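PDB 5N3U: phycocyanobilin lyase subunit beta from Nostoc sp. PCC 7120, which associates with the alpha subunit, CpcE, to form a lyase that is probably required for attaching the bilin chromophore to the phycocyanin alpha chain, CpcA. Local coordinates for residues B[151-162]-B[185-194]. Sequence-based numbering, arbitrary orientation.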
loop_
_atom_site.group_PDB
_atom_site.type_symbol
_atom_site.label_atom_id
_atom_site.label_comp_id
_atom_site.label_asym_id
_atom_site.label_seq_id
_atom_site.Cartn_x
_atom_site.Cartn_y
_atom_site.Cartn_z
ATOM N N TRP B 151 1.631 15.778 6.774
ATOM C CA TRP B 151 2.079 16.477 8.007
ATOM C C TRP B 151 2.865 15.530 8.873
ATOM O O TRP B 151 3.828 15.974 9.506
ATOM C CB TRP B 151 0.886 17.081 8.811
ATOM C CG TRP B 151 0.100 16.069 9.456
ATOM C CD1 TRP B 151 -0.961 15.380 8.941
ATOM C CD2 TRP B 151 0.312 15.571 10.753
ATOM N NE1 TRP B 151 -1.375 14.452 9.816
ATOM C CE2 TRP B 151 -0.615 14.565 10.962
ATOM C CE3 TRP B 151 1.257 15.842 11.740
ATOM C CZ2 TRP B 151 -0.656 13.846 12.127
ATOM C CZ3 TRP B 151 1.205 15.132 12.899
ATOM C CH2 TRP B 151 0.264 14.156 13.093
ATOM N N SER B 152 2.450 14.265 8.977
ATOM C CA SER B 152 3.113 13.360 9.899
ATOM C C SER B 152 4.567 13.018 9.462
ATOM O O SER B 152 5.422 12.701 10.329
ATOM C CB SER B 152 2.300 12.101 10.133
ATOM O OG SER B 152 2.309 11.255 9.019
ATOM N N ILE B 153 4.852 13.070 8.153
ATOM C CA ILE B 153 6.197 12.884 7.663
ATOM C C ILE B 153 7.026 14.060 8.053
ATOM O O ILE B 153 8.170 13.916 8.521
ATOM C CB ILE B 153 6.247 12.749 6.105
ATOM C CG1 ILE B 153 5.472 11.558 5.589
ATOM C CG2 ILE B 153 7.687 12.653 5.650
ATOM C CD1 ILE B 153 5.684 10.318 6.351
ATOM N N ARG B 154 6.493 15.257 7.861
ATOM C CA ARG B 154 7.224 16.466 8.287
ATOM C C ARG B 154 7.455 16.482 9.787
ATOM O O ARG B 154 8.514 16.840 10.217
ATOM C CB ARG B 154 6.522 17.796 7.850
ATOM C CG ARG B 154 6.296 17.940 6.380
ATOM C CD ARG B 154 5.997 19.395 5.964
ATOM N NE ARG B 154 4.696 19.888 6.461
ATOM C CZ ARG B 154 3.470 19.524 6.068
ATOM N NH1 ARG B 154 3.250 18.604 5.138
ATOM N NH2 ARG B 154 2.401 20.116 6.651
ATOM N N TYR B 155 6.484 16.029 10.570
ATOM C CA TYR B 155 6.677 15.973 12.008
ATOM C C TYR B 155 7.837 15.054 12.359
ATOM O O TYR B 155 8.744 15.389 13.145
ATOM C CB TYR B 155 5.353 15.478 12.628
ATOM C CG TYR B 155 5.322 15.506 14.141
ATOM C CD1 TYR B 155 5.914 14.510 14.869
ATOM C CD2 TYR B 155 4.669 16.515 14.819
ATOM C CE1 TYR B 155 5.899 14.499 16.271
ATOM C CE2 TYR B 155 4.662 16.541 16.220
ATOM C CZ TYR B 155 5.271 15.560 16.931
ATOM O OH TYR B 155 5.258 15.570 18.329
ATOM N N ALA B 156 7.829 13.839 11.788
ATOM C CA ALA B 156 8.882 12.897 12.057
ATOM C C ALA B 156 10.232 13.437 11.617
ATOM O O ALA B 156 11.226 13.172 12.264
ATOM C CB ALA B 156 8.610 11.556 11.361
ATOM N N ALA B 157 10.270 14.134 10.488
ATOM C CA ALA B 157 11.492 14.743 10.002
ATOM C C ALA B 157 12.121 15.743 10.982
ATOM O O ALA B 157 13.311 15.753 11.181
ATOM C CB ALA B 157 11.219 15.407 8.709
ATOM N N ILE B 158 11.297 16.535 11.615
ATOM C CA ILE B 158 11.735 17.466 12.688
ATOM C C ILE B 158 12.311 16.690 13.824
ATOM O O ILE B 158 13.330 17.046 14.380
ATOM C CB ILE B 158 10.546 18.265 13.306
ATOM C CG1 ILE B 158 9.751 19.000 12.276
ATOM C CG2 ILE B 158 11.007 19.230 14.377
ATOM C CD1 ILE B 158 10.571 19.879 11.411
ATOM N N VAL B 159 11.674 15.610 14.229
ATOM C CA VAL B 159 12.198 14.843 15.328
ATOM C C VAL B 159 13.580 14.269 14.987
ATOM O O VAL B 159 14.501 14.214 15.816
ATOM C CB VAL B 159 11.256 13.723 15.715
ATOM C CG1 VAL B 159 11.856 12.839 16.821
ATOM C CG2 VAL B 159 9.885 14.263 16.202
ATOM N N GLY B 160 13.739 13.795 13.747
ATOM C CA GLY B 160 15.025 13.300 13.319
ATOM C C GLY B 160 16.065 14.409 13.369
ATOM O O GLY B 160 17.114 14.225 13.906
ATOM N N LEU B 161 15.715 15.550 12.838
ATOM C CA LEU B 161 16.593 16.697 12.796
ATOM C C LEU B 161 17.029 17.129 14.167
ATOM O O LEU B 161 18.208 17.439 14.366
ATOM C CB LEU B 161 15.982 17.845 12.064
ATOM C CG LEU B 161 15.785 17.788 10.581
ATOM C CD1 LEU B 161 14.947 18.957 10.084
ATOM C CD2 LEU B 161 17.077 17.733 9.753
ATOM N N GLN B 162 16.144 17.085 15.136
ATOM C CA GLN B 162 16.525 17.439 16.482
ATOM C C GLN B 162 17.527 16.504 17.032
ATOM O O GLN B 162 18.371 16.860 17.861
ATOM C CB GLN B 162 15.308 17.403 17.396
ATOM C CG GLN B 162 15.494 18.068 18.765
ATOM C CD GLN B 162 14.256 17.848 19.645
ATOM O OE1 GLN B 162 13.141 18.094 19.255
ATOM N NE2 GLN B 162 14.462 17.323 20.806
ATOM N N ASP B 185 4.766 26.589 7.396
ATOM C CA ASP B 185 3.999 25.385 7.530
ATOM C C ASP B 185 2.502 25.678 7.777
ATOM O O ASP B 185 2.132 26.417 8.662
ATOM C CB ASP B 185 4.606 24.417 8.554
ATOM C CG ASP B 185 4.346 22.968 8.176
ATOM O OD1 ASP B 185 3.190 22.497 8.327
ATOM O OD2 ASP B 185 5.291 22.315 7.659
ATOM N N ALA B 186 1.681 25.050 6.958
ATOM C CA ALA B 186 0.265 25.037 7.114
ATOM C C ALA B 186 -0.197 24.510 8.482
ATOM O O ALA B 186 -1.229 24.968 8.955
ATOM C CB ALA B 186 -0.349 24.190 5.974
ATOM N N GLU B 187 0.561 23.594 9.116
ATOM C CA GLU B 187 0.043 22.802 10.206
ATOM C C GLU B 187 0.505 23.320 11.535
ATOM O O GLU B 187 1.672 23.501 11.773
ATOM C CB GLU B 187 0.427 21.317 10.031
ATOM C CG GLU B 187 -0.224 20.696 8.819
ATOM C CD GLU B 187 -1.674 20.324 9.050
ATOM O OE1 GLU B 187 -2.137 20.391 10.226
ATOM O OE2 GLU B 187 -2.339 19.928 8.068
ATOM N N LYS B 188 -0.446 23.563 12.422
ATOM C CA LYS B 188 -0.137 24.053 13.745
ATOM C C LYS B 188 0.650 23.014 14.517
ATOM O O LYS B 188 1.524 23.336 15.295
ATOM C CB LYS B 188 -1.435 24.321 14.491
ATOM C CG LYS B 188 -1.701 25.756 14.816
ATOM C CD LYS B 188 -2.752 25.883 15.931
ATOM C CE LYS B 188 -4.147 25.582 15.409
ATOM N NZ LYS B 188 -5.132 25.800 16.495
ATOM N N ALA B 189 0.326 21.746 14.299
ATOM C CA ALA B 189 1.072 20.673 14.941
ATOM C C ALA B 189 2.556 20.655 14.623
ATOM O O ALA B 189 3.395 20.367 15.479
ATOM C CB ALA B 189 0.465 19.342 14.570
ATOM N N VAL B 190 2.868 20.936 13.390
ATOM C CA VAL B 190 4.230 20.880 12.922
ATOM C C VAL B 190 5.010 22.117 13.433
ATOM O O VAL B 190 6.162 22.024 13.895
ATOM C CB VAL B 190 4.197 20.802 11.366
ATOM C CG1 VAL B 190 5.557 20.967 10.773
ATOM C CG2 VAL B 190 3.555 19.486 10.893
ATOM N N ARG B 191 4.369 23.280 13.339
ATOM C CA ARG B 191 4.920 24.516 13.912
ATOM C C ARG B 191 5.221 24.317 15.368
ATOM O O ARG B 191 6.283 24.693 15.870
ATOM C CB ARG B 191 3.920 25.657 13.774
ATOM C CG ARG B 191 3.766 26.202 12.388
ATOM C CD ARG B 191 3.210 27.622 12.464
ATOM N NE ARG B 191 2.049 27.713 11.608
ATOM C CZ ARG B 191 0.766 27.650 11.987
ATOM N NH1 ARG B 191 0.384 27.562 13.256
ATOM N NH2 ARG B 191 -0.176 27.703 11.060
ATOM N N ALA B 192 4.304 23.701 16.075
ATOM C CA ALA B 192 4.561 23.450 17.499
ATOM C C ALA B 192 5.729 22.564 17.751
ATOM O O ALA B 192 6.446 22.667 18.774
ATOM C CB ALA B 192 3.335 22.851 18.153
ATOM N N ARG B 193 5.901 21.585 16.886
ATOM C CA ARG B 193 6.967 20.652 17.116
ATOM C C ARG B 193 8.265 21.338 16.755
ATOM O O ARG B 193 9.277 21.045 17.333
ATOM C CB ARG B 193 6.771 19.354 16.318
ATOM C CG ARG B 193 7.804 18.296 16.653
ATOM C CD ARG B 193 7.661 17.870 18.097
ATOM N NE ARG B 193 8.661 16.953 18.499
ATOM C CZ ARG B 193 9.926 17.311 18.700
ATOM N NH1 ARG B 193 10.348 18.544 18.460
ATOM N NH2 ARG B 193 10.805 16.398 19.064
ATOM N N ILE B 194 8.224 22.224 15.774
ATOM C CA ILE B 194 9.417 23.019 15.465
ATOM C C ILE B 194 9.853 23.836 16.705
ATOM O O ILE B 194 10.996 23.713 17.178
ATOM C CB ILE B 194 9.157 23.934 14.273
ATOM C CG1 ILE B 194 9.082 23.104 12.968
ATOM C CG2 ILE B 194 10.246 25.018 14.132
ATOM C CD1 ILE B 194 8.424 23.796 11.813
#
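Arg154 and Asp185 form a side-on salt bridge. Arg154 NE meets Asp185 OD2 at 2.8 Å, on the syn lone pair of that oxygen. Arg154 NH2 reaches Asp185 OD1 at 3.0 Å, in a fairly straight bond of 161°. The same OD1 uses its anti lone pair to accept from Glu187 N, closing an Asx turn, so the carboxylate is fixed on two sides.

The second polar grip is end-on. Arg193 NH1 and NH2 both donate to Gln162 OE1, each at 2.9 Å, with OE1 in the guanidinium plane of Arg193. Arg193 NH2 also pairs with Asp273 of the alpha subunit, which accepts from Tyr155 OH too.

A CH-pi contact involves the same arginine. Arg193 CG sits over one face of the Tyr155 ring, 3.9 Å from its centroid. The bend at chi2 (64°) carries the chain over the ring to Gln162. With an alanine here, Gln162 OE1 would probably lose both its donors, Asp273 of the alpha subunit its salt-bridge partner, and the Tyr155 ring the CH-pi contact.

Two apolar contacts complete the interface. Ile158 CD1 touches Ile194 CG1 at 3.9 Å, and Val190 CG2 meets Trp151 CB.

Arg193 is a knob in a hole of Tyr155, Ile158, Val159 and Gln162. The axes of helix segments 151-162 and 188-194 run nearly parallel (2°), 9.5 Å apart at closest approach. Such side-by-side helices are typical of a HEAT-like alpha solenoid, here bordering the alpha subunit.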